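Local coordinates for protein formylmethanofuran--tetrahydromethanopterin formyltransferase (Methanosarcina barkeri, PDB 1M5S) that probably catalyses the reversible transfer of a formyl group from formylmethanofuran to tetrahydromethanopterin, a step of methanogenesis from carbon dioxide, as a homotetramer, at residues A[86-91]-A[115-120]; A[138-143]-A[151-156]; A[256-261]-A[289-294]. All blocks are in the same frame, centred on the assembly; numbering follows the deposited sequence.

Contact 1: A[86-91]-A[115-120]; sequences EQLLER and DNVGFK. Unlike the reference sequence in segment 115-120: Asp115 (reference Phe).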
loop_
_atom_site.group_PDB
_atom_site.type_symbol
_atom_site.label_atom_id
_atom_site.label_comp_id
_atom_site.label_asym_id
_atom_site.label_seq_id
_atom_site.Cartn_x
_atom_site.Cartn_y
_atom_site.Cartn_z
ATOM N N GLU A 86 -25.800 2.391 18.525
ATOM C CA GLU A 86 -26.311 1.669 17.366
ATOM C C GLU A 86 -25.226 1.505 16.301
ATOM O O GLU A 86 -25.031 0.408 15.776
ATOM C CB GLU A 86 -27.511 2.419 16.778
ATOM C CG GLU A 86 -28.304 1.662 15.717
ATOM C CD GLU A 86 -29.423 2.503 15.110
ATOM O OE1 GLU A 86 -29.875 3.476 15.756
ATOM O OE2 GLU A 86 -29.851 2.193 13.979
ATOM N N GLN A 87 -24.507 2.592 16.017
ATOM C CA GLN A 87 -23.461 2.586 14.998
ATOM C C GLN A 87 -22.295 1.712 15.422
ATOM O O GLN A 87 -21.706 1.009 14.605
ATOM C CB GLN A 87 -22.961 4.003 14.728
ATOM C CG GLN A 87 -23.857 4.800 13.822
ATOM C CD GLN A 87 -24.109 4.117 12.497
ATOM O OE1 GLN A 87 -23.207 3.985 11.679
ATOM N NE2 GLN A 87 -25.355 3.718 12.259
ATOM N N LEU A 88 -21.982 1.744 16.712
ATOM C CA LEU A 88 -20.949 0.888 17.270
ATOM C C LEU A 88 -21.304 -0.585 17.103
ATOM O O LEU A 88 -20.481 -1.376 16.646
ATOM C CB LEU A 88 -20.744 1.201 18.748
ATOM C CG LEU A 88 -20.001 2.502 19.029
ATOM C CD1 LEU A 88 -19.981 2.771 20.522
ATOM C CD2 LEU A 88 -18.594 2.408 18.485
ATOM N N LEU A 89 -22.552 -0.929 17.405
ATOM C CA LEU A 89 -23.017 -2.307 17.296
ATOM C C LEU A 89 -22.915 -2.813 15.870
ATOM O O LEU A 89 -22.312 -3.848 15.624
ATOM C CB LEU A 89 -24.472 -2.439 17.784
ATOM C CG LEU A 89 -24.683 -3.058 19.164
ATOM C CD1 LEU A 89 -23.950 -4.386 19.240
ATOM C CD2 LEU A 89 -24.171 -2.101 20.227
ATOM N N GLU A 90 -23.445 -2.036 14.931
ATOM C CA GLU A 90 -23.522 -2.450 13.539
ATOM C C GLU A 90 -22.145 -2.458 12.854
ATOM O O GLU A 90 -21.836 -3.364 12.084
ATOM C CB GLU A 90 -24.488 -1.532 12.785
ATOM C CG GLU A 90 -25.948 -1.762 13.169
ATOM C CD GLU A 90 -26.913 -0.843 12.458
ATOM O OE1 GLU A 90 -26.774 -0.655 11.227
ATOM O OE2 GLU A 90 -27.839 -0.341 13.136
ATOM N N ARG A 91 -21.302 -1.488 13.192
ATOM C CA ARG A 91 -19.994 -1.312 12.528
ATOM C C ARG A 91 -18.926 -2.274 13.082
ATOM O O ARG A 91 -18.059 -2.763 12.344
ATOM C CB ARG A 91 -19.506 0.125 12.693
ATOM C CG ARG A 91 -19.949 1.035 11.540
ATOM C CD ARG A 91 -19.865 2.521 11.888
ATOM N NE ARG A 91 -20.610 3.381 10.955
ATOM C CZ ARG A 91 -20.202 3.664 9.709
ATOM N NH1 ARG A 91 -19.060 3.160 9.223
ATOM N NH2 ARG A 91 -20.876 4.454 8.861
ATOM N N ASP A 115 -20.777 2.364 26.411
ATOM C CA ASP A 115 -21.719 1.472 25.748
ATOM C C ASP A 115 -21.190 0.042 25.876
ATOM O O ASP A 115 -19.991 -0.194 25.719
ATOM C CB ASP A 115 -21.870 1.867 24.275
ATOM C CG ASP A 115 -22.438 3.271 24.097
ATOM O OD1 ASP A 115 -21.673 4.194 23.736
ATOM O OD2 ASP A 115 -23.656 3.454 24.298
ATOM N N ASN A 116 -22.054 -0.893 26.266
ATOM C CA ASN A 116 -21.610 -2.258 26.562
ATOM C C ASN A 116 -21.577 -3.150 25.319
ATOM O O ASN A 116 -22.015 -4.302 25.348
ATOM C CB ASN A 116 -22.477 -2.880 27.675
ATOM C CG ASN A 116 -23.910 -3.181 27.227
ATOM O OD1 ASN A 116 -24.421 -2.617 26.247
ATOM N ND2 ASN A 116 -24.564 -4.091 27.948
ATOM N N VAL A 117 -20.914 -2.648 24.279
ATOM C CA VAL A 117 -20.841 -3.298 22.973
ATOM C C VAL A 117 -20.340 -4.749 23.043
ATOM O O VAL A 117 -20.936 -5.642 22.446
ATOM C CB VAL A 117 -19.928 -2.480 22.022
ATOM C CG1 VAL A 117 -19.947 -3.069 20.616
ATOM C CG2 VAL A 117 -20.385 -1.029 21.997
ATOM N N GLY A 118 -19.287 -4.982 23.821
ATOM C CA GLY A 118 -18.735 -6.319 23.948
ATOM C C GLY A 118 -19.706 -7.312 24.566
ATOM O O GLY A 118 -19.753 -8.479 24.172
ATOM N N PHE A 119 -20.452 -6.862 25.571
ATOM C CA PHE A 119 -21.488 -7.684 26.187
ATOM C C PHE A 119 -22.540 -8.028 25.141
ATOM O O PHE A 119 -22.972 -9.172 25.039
ATOM C CB PHE A 119 -22.132 -6.935 27.366
ATOM C CG PHE A 119 -23.283 -7.673 28.006
ATOM C CD1 PHE A 119 -24.582 -7.517 27.523
ATOM C CD2 PHE A 119 -23.065 -8.552 29.063
ATOM C CE1 PHE A 119 -25.647 -8.232 28.076
ATOM C CE2 PHE A 119 -24.123 -9.274 29.626
ATOM C CZ PHE A 119 -25.416 -9.112 29.128
ATOM N N LYS A 120 -22.896 -7.049 24.317
ATOM C CA LYS A 120 -23.957 -7.226 23.339
ATOM C C LYS A 120 -23.523 -8.119 22.186
ATOM O O LYS A 120 -24.338 -8.833 21.609
ATOM C CB LYS A 120 -24.418 -5.866 22.808
ATOM C CG LYS A 120 -25.183 -5.036 23.828
ATOM C CD LYS A 120 -25.607 -3.703 23.240
ATOM C CE LYS A 120 -27.012 -3.315 23.674
ATOM N NZ LYS A 120 -27.622 -2.339 22.726
#
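Leu88 and Leu89 of helix 81-95 pack against Val117 and Lys120 of the short helix 117-122. The backbones come nearest at Leu89 and Val117, whose CA atoms are 6.2 Å apart. Val117 turns its CG2 branch to the leucines. This methyl touches Leu88 CB at 4.0 Å, and Leu88 CD1 lies at a similar distance. It is the branch anti to the carbonyl carbon, as CG1 is anti to the backbone N (chi1 -175°). Leu89 meets Val117 more loosely, through CD2. Its main partner is the aliphatic part of Lys120, where both methyls are used. Leu89 CD1 touches Lys120 CB at 3.9 Å. Leu89 CD2 lies 3.7 Å from Lys120 CD, and the two side chains cross at about a right angle. Lys120 bends at chi3, and its NZ makes a weak, long ion pair with Glu85. Leu88 CD1 also meets Asp115 OD1 at 3.9 Å. Asp115 stands where the reference sequence has a phenylalanine. Beyond the two segments, Leu88 and Val117 both touch Ile155 of strand 147-170, and Leu88 reaches Ala21 and Val23 of strand 12-26. The chemistry is that of an apolar seam with a charged lysine at its margin. Asp115 OD1 is buried against Leu88 CD1 and has no polar partner in the model, which probably costs some desolvation.

Contact 2: A[138-143]-A[151-156]; sequences KVYKVP and AEENIG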
loop_
_atom_site.group_PDB
_atom_site.type_symbol
_atom_site.label_atom_id
_atom_site.label_comp_id
_atom_site.label_asym_id
_atom_site.label_seq_id
_atom_site.Cartn_x
_atom_site.Cartn_y
_atom_site.Cartn_z
ATOM N N LYS A 138 -11.708 -6.266 31.136
ATOM C CA LYS A 138 -12.729 -7.303 31.049
ATOM C C LYS A 138 -13.130 -7.543 29.595
ATOM O O LYS A 138 -13.735 -6.677 28.949
ATOM C CB LYS A 138 -13.959 -6.898 31.866
ATOM C CG LYS A 138 -15.077 -7.930 31.863
ATOM C CD LYS A 138 -16.174 -7.554 32.847
ATOM C CE LYS A 138 -17.399 -8.431 32.670
ATOM N NZ LYS A 138 -18.480 -8.057 33.630
ATOM N N VAL A 139 -12.893 -8.771 29.133
ATOM C CA VAL A 139 -13.041 -9.126 27.723
ATOM C C VAL A 139 -13.922 -10.364 27.529
ATOM O O VAL A 139 -13.840 -11.334 28.282
ATOM C CB VAL A 139 -11.657 -9.378 27.071
ATOM C CG1 VAL A 139 -11.827 -9.821 25.627
ATOM C CG2 VAL A 139 -10.805 -8.129 27.161
ATOM N N TYR A 140 -14.715 -10.347 26.470
ATOM C CA TYR A 140 -15.584 -11.475 26.112
ATOM C C TYR A 140 -14.982 -12.230 24.936
ATOM O O TYR A 140 -14.501 -11.623 23.968
ATOM C CB TYR A 140 -16.976 -10.978 25.725
ATOM C CG TYR A 140 -17.758 -10.487 26.932
ATOM C CD1 TYR A 140 -18.334 -11.410 27.811
ATOM C CD2 TYR A 140 -17.887 -9.117 27.158
ATOM C CE1 TYR A 140 -19.026 -10.958 28.938
ATOM C CE2 TYR A 140 -18.573 -8.662 28.289
ATOM C CZ TYR A 140 -19.139 -9.583 29.180
ATOM O OH TYR A 140 -19.794 -9.141 30.285
ATOM N N LYS A 141 -14.917 -13.552 25.083
ATOM C CA LYS A 141 -14.474 -14.449 24.017
ATOM C C LYS A 141 -15.688 -14.946 23.241
ATOM O O LYS A 141 -16.586 -15.562 23.815
ATOM C CB LYS A 141 -13.733 -15.647 24.616
ATOM C CG LYS A 141 -12.231 -15.558 24.566
ATOM C CD LYS A 141 -11.611 -16.945 24.701
ATOM C CE LYS A 141 -10.587 -16.985 25.822
ATOM N NZ LYS A 141 -10.150 -18.385 26.088
ATOM N N VAL A 142 -15.671 -14.742 21.929
ATOM C CA VAL A 142 -16.731 -15.212 21.049
ATOM C C VAL A 142 -16.124 -16.178 20.020
ATOM O O VAL A 142 -15.477 -15.751 19.058
ATOM C CB VAL A 142 -17.422 -14.015 20.318
ATOM C CG1 VAL A 142 -18.554 -14.511 19.429
ATOM C CG2 VAL A 142 -17.931 -13.006 21.335
ATOM N N PRO A 143 -16.264 -17.499 20.252
ATOM C CA PRO A 143 -15.782 -18.494 19.289
ATOM C C PRO A 143 -16.365 -18.320 17.887
ATOM O O PRO A 143 -17.580 -18.252 17.705
ATOM C CB PRO A 143 -16.194 -19.821 19.920
ATOM C CG PRO A 143 -16.143 -19.546 21.381
ATOM C CD PRO A 143 -16.675 -18.137 21.517
ATOM N N ALA A 151 -13.479 -9.120 22.562
ATOM C CA ALA A 151 -14.099 -7.795 22.607
ATOM C C ALA A 151 -14.262 -7.323 24.052
ATOM O O ALA A 151 -14.989 -7.934 24.834
ATOM C CB ALA A 151 -15.466 -7.822 21.902
ATOM N N GLU A 152 -13.595 -6.226 24.400
ATOM C CA GLU A 152 -13.768 -5.612 25.717
ATOM C C GLU A 152 -15.245 -5.298 25.974
ATOM O O GLU A 152 -16.013 -5.060 25.035
ATOM C CB GLU A 152 -12.943 -4.330 25.815
ATOM C CG GLU A 152 -12.980 -3.664 27.183
ATOM C CD GLU A 152 -11.797 -2.743 27.424
ATOM O OE1 GLU A 152 -10.907 -2.663 26.551
ATOM O OE2 GLU A 152 -11.747 -2.104 28.497
ATOM N N GLU A 153 -15.646 -5.331 27.242
ATOM C CA GLU A 153 -17.054 -5.183 27.588
ATOM C C GLU A 153 -17.656 -3.888 27.041
ATOM O O GLU A 153 -18.712 -3.899 26.401
ATOM C CB GLU A 153 -17.232 -5.226 29.103
ATOM C CG GLU A 153 -18.675 -5.008 29.540
ATOM C CD GLU A 153 -18.848 -5.074 31.038
ATOM O OE1 GLU A 153 -18.060 -4.424 31.764
ATOM O OE2 GLU A 153 -19.772 -5.789 31.484
ATOM N N ASN A 154 -16.933 -2.792 27.241
ATOM C CA ASN A 154 -17.453 -1.458 26.966
ATOM C C ASN A 154 -16.630 -0.713 25.923
ATOM O O ASN A 154 -15.426 -0.929 25.790
ATOM C CB ASN A 154 -17.476 -0.626 28.255
ATOM C CG ASN A 154 -18.645 -0.972 29.158
ATOM O OD1 ASN A 154 -19.751 -1.260 28.692
ATOM N ND2 ASN A 154 -18.411 -0.911 30.464
ATOM N N ILE A 155 -17.288 0.208 25.229
ATOM C CA ILE A 155 -16.599 1.246 24.472
ATOM C C ILE A 155 -17.051 2.636 24.948
ATOM O O ILE A 155 -18.241 2.966 24.907
ATOM C CB ILE A 155 -16.861 1.092 22.959
ATOM C CG1 ILE A 155 -16.075 -0.100 22.423
ATOM C CG2 ILE A 155 -16.455 2.358 22.212
ATOM C CD1 ILE A 155 -16.820 -0.879 21.399
ATOM N N GLY A 156 -16.088 3.433 25.403
ATOM C CA GLY A 156 -16.380 4.766 25.900
ATOM C C GLY A 156 -16.693 5.778 24.818
ATOM O O GLY A 156 -16.266 5.643 23.661
HETATM O O HOH W 1 -12.749 -3.676 31.043
#
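Tyr140 and Ala151 form a hydrogen-bonded antiparallel pair in the hairpin of strands 137-144 and 147-170. Tyr140 N donates to Ala151 O at 2.9 Å, nearly straight at 172°, but from above the carbonyl plane. Ala151 N returns a bond to Tyr140 O at 3.0 Å, in the carbonyl plane. Val139 and Glu152 follow as a non-hydrogen-bonded pair, with their CA atoms 4.1 Å apart. Their side chains share one face of the sheet, while those of Tyr140 and Ala151 take the other. Lys138 O accepts a further bond from Glu153 N at 2.9 Å. Glu152 CA adds a CA-H...O contact to the same oxygen. A water joins Lys138 N to Glu152 OE2, and Glu152 OE1 is held by Asn106 N and Arg137. The Glu153 side chain continues onward, in the direction the chain runs from Ala151 to Glu153, toward the end of Lys138. It is extended, with CG anti to the backbone N (chi1 177°). Its CB lies 3.8 Å from Tyr140 CE2, and CG meets the ring edge in plane. Its carboxylate meets the outstretched Lys138, with NZ to OE2 at 3.4 Å, a weak salt bridge. Replacing Glu153 with an alanine would probably leave Lys138 NZ without this counter-charge and one edge of the Tyr140 ring less well packed. Phe119 and Lys122 of helix 117-122 also touch Tyr140. This is an antiparallel beta hairpin; in its second strand a short loop at Glu153 and Asn154 breaks the run before Ile155 resumes it.

Contact 3: A[256-261]-A[289-294]; sequences SIKAAM and YQFKLH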
loop_
_atom_site.group_PDB
_atom_site.type_symbol
_atom_site.label_atom_id
_atom_site.label_comp_id
_atom_site.label_asym_id
_atom_site.label_seq_id
_atom_site.Cartn_x
_atom_site.Cartn_y
_atom_site.Cartn_z
ATOM N N SER A 256 -6.795 19.203 20.551
ATOM C CA SER A 256 -6.435 18.190 19.569
ATOM C C SER A 256 -6.802 18.656 18.172
ATOM O O SER A 256 -6.041 18.446 17.228
ATOM C CB SER A 256 -7.144 16.870 19.877
ATOM O OG SER A 256 -6.673 16.322 21.096
ATOM N N ILE A 257 -7.962 19.296 18.048
ATOM C CA ILE A 257 -8.365 19.890 16.785
ATOM C C ILE A 257 -7.353 20.946 16.357
ATOM O O ILE A 257 -6.943 20.986 15.199
ATOM C CB ILE A 257 -9.745 20.549 16.889
ATOM C CG1 ILE A 257 -10.764 19.545 17.430
ATOM C CG2 ILE A 257 -10.160 21.090 15.528
ATOM C CD1 ILE A 257 -11.660 18.948 16.390
ATOM N N LYS A 258 -6.897 21.754 17.310
ATOM C CA LYS A 258 -5.932 22.808 17.014
ATOM C C LYS A 258 -4.589 22.234 16.600
ATOM O O LYS A 258 -3.979 22.701 15.639
ATOM C CB LYS A 258 -5.751 23.729 18.223
ATOM C CG LYS A 258 -6.902 24.701 18.403
ATOM C CD LYS A 258 -6.860 25.419 19.746
ATOM C CE LYS A 258 -8.169 26.174 19.976
ATOM N NZ LYS A 258 -8.131 27.040 21.186
ATOM N N ALA A 259 -4.138 21.213 17.319
ATOM C CA ALA A 259 -2.897 20.530 16.978
ATOM C C ALA A 259 -2.956 19.994 15.547
ATOM O O ALA A 259 -1.974 20.085 14.807
ATOM C CB ALA A 259 -2.637 19.392 17.961
ATOM N N ALA A 260 -4.133 19.511 15.152
ATOM C CA ALA A 260 -4.335 18.920 13.831
ATOM C C ALA A 260 -4.395 19.985 12.739
ATOM O O ALA A 260 -3.795 19.824 11.682
ATOM C CB ALA A 260 -5.610 18.076 13.819
ATOM N N MET A 261 -5.128 21.066 12.993
ATOM C CA MET A 261 -5.208 22.185 12.055
ATOM C C MET A 261 -3.837 22.815 11.827
ATOM O O MET A 261 -3.433 23.047 10.687
ATOM C CB MET A 261 -6.180 23.244 12.577
ATOM C CG MET A 261 -7.625 22.772 12.621
ATOM S SD MET A 261 -8.776 24.002 13.279
ATOM C CE MET A 261 -8.809 25.182 11.966
ATOM N N TYR A 289 -17.957 26.291 18.580
ATOM C CA TYR A 289 -16.496 26.300 18.634
ATOM C C TYR A 289 -15.871 27.138 17.513
ATOM O O TYR A 289 -16.254 27.026 16.345
ATOM C CB TYR A 289 -15.964 24.860 18.584
ATOM C CG TYR A 289 -16.476 23.966 19.700
ATOM C CD1 TYR A 289 -17.570 23.122 19.500
ATOM C CD2 TYR A 289 -15.871 23.972 20.961
ATOM C CE1 TYR A 289 -18.053 22.308 20.529
ATOM C CE2 TYR A 289 -16.344 23.162 21.999
ATOM C CZ TYR A 289 -17.435 22.334 21.775
ATOM O OH TYR A 289 -17.902 21.528 22.793
ATOM N N GLN A 290 -14.980 28.049 17.898
ATOM C CA GLN A 290 -14.272 28.883 16.936
ATOM C C GLN A 290 -12.771 28.634 17.015
ATOM O O GLN A 290 -12.152 28.774 18.081
ATOM C CB GLN A 290 -14.585 30.375 17.156
ATOM C CG GLN A 290 -13.872 31.046 18.342
ATOM C CD GLN A 290 -13.177 32.355 17.962
ATOM O OE1 GLN A 290 -13.614 33.070 17.054
ATOM N NE2 GLN A 290 -12.098 32.680 18.673
ATOM N N PHE A 291 -12.222 28.144 15.905
ATOM C CA PHE A 291 -10.796 27.871 15.801
ATOM C C PHE A 291 -10.178 28.872 14.841
ATOM O O PHE A 291 -10.401 28.806 13.630
ATOM C CB PHE A 291 -10.574 26.441 15.311
ATOM C CG PHE A 291 -11.148 25.397 16.225
ATOM C CD1 PHE A 291 -12.377 24.803 15.944
ATOM C CD2 PHE A 291 -10.463 25.014 17.375
ATOM C CE1 PHE A 291 -12.913 23.843 16.796
ATOM C CE2 PHE A 291 -10.994 24.052 18.234
ATOM C CZ PHE A 291 -12.223 23.466 17.940
ATOM N N LYS A 292 -9.582 29.912 15.418
ATOM C CA LYS A 292 -8.994 30.986 14.637
ATOM C C LYS A 292 -7.620 30.571 14.132
ATOM O O LYS A 292 -6.731 30.215 14.917
ATOM C CB LYS A 292 -8.894 32.275 15.471
ATOM C CG LYS A 292 -10.168 33.121 15.457
ATOM C CD LYS A 292 -9.923 34.537 15.957
ATOM N N LEU A 293 -7.449 30.668 12.817
ATOM C CA LEU A 293 -6.244 30.206 12.140
ATOM C C LEU A 293 -4.981 30.881 12.669
ATOM O O LEU A 293 -4.002 30.206 12.989
ATOM C CB LEU A 293 -6.378 30.435 10.629
ATOM C CG LEU A 293 -6.932 29.297 9.759
ATOM C CD1 LEU A 293 -8.079 28.586 10.444
ATOM C CD2 LEU A 293 -7.373 29.858 8.412
ATOM N N HIS A 294 -5.042 32.193 12.876
ATOM C CA HIS A 294 -3.863 32.946 13.300
ATOM C C HIS A 294 -3.431 32.622 14.726
ATOM O O HIS A 294 -2.266 32.803 15.092
ATOM C CB HIS A 294 -4.122 34.446 13.163
ATOM C CG HIS A 294 -3.986 34.959 11.759
ATOM N ND1 HIS A 294 -3.570 36.238 11.474
ATOM C CD2 HIS A 294 -4.205 34.357 10.568
ATOM C CE1 HIS A 294 -3.540 36.409 10.167
ATOM N NE2 HIS A 294 -3.923 35.280 9.588
#
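Ile257, Lys258 and Met261 of helix 254-268 gather round Phe291 of strand 289-292. Phe291 points its CB toward the helix, and its CG is anti to the carbonyl carbon (chi1 -61°). Ile257 comes over one face of the ring. Its CG2 stands 4.0 Å from the centroid of the Phe291 ring and close to the ring normal, a clear CH-pi contact. With chi1 at -54°, CG1 lies anti to the carbonyl carbon and CG2 anti to the backbone N, which puts CG2 over the ring. Lys258 is nearly fully extended beyond CG and runs past the ring edge. Its CE lies near the ring plane, 3.7 Å from Phe291 CD2. Lys258 CG touches that same CD2. The lysine thus lends its methylene chain to the aromatic ring, while NZ has a weak, long ion pair with Glu254. The helix and strand segments run in roughly the same direction, 32° apart, with 9.9 Å between their axes at closest approach. This is the layering of an alpha/beta sandwich, with a helix laid on a sheet. The strand pairs with strand 12-26, and Ile161 of strand 147-170 also touches Ile257 and Phe291. Met261 works at the root of the ring. Its SD lies 3.6 Å from Phe291 CB and 4.8 Å from the centroid of the Phe291 ring, an oblique Met-aromatic contact. The chain then bends at chi3, which carries the methyl toward Leu293, two residues on from Phe291. There Met261 CE meets Leu293 CD1 at 3.8 Å, and the two side chains cross at about a right angle.

Contacts 1 and 2 are neighbours, with centres about 10 Å apart. They share backbone bonds: Asp115 O probably accepts from Ile155 N at 2.8 Å, and Gly118 N probably donates to Glu153 O at 2.9 Å. The first bond pairs strand 113-115 with strand 147-170; the second ties the first turn of helix 117-122 to the loop at Glu153. Contact 3 lies on the other side of the chain's centre. Its nearest atoms are about 18 Å from contact 1 and about 15 Å from contact 2. The long strand 147-170 runs between the two regions: Ile155 touches residues of contact 1, and Ile161 those of contact 3.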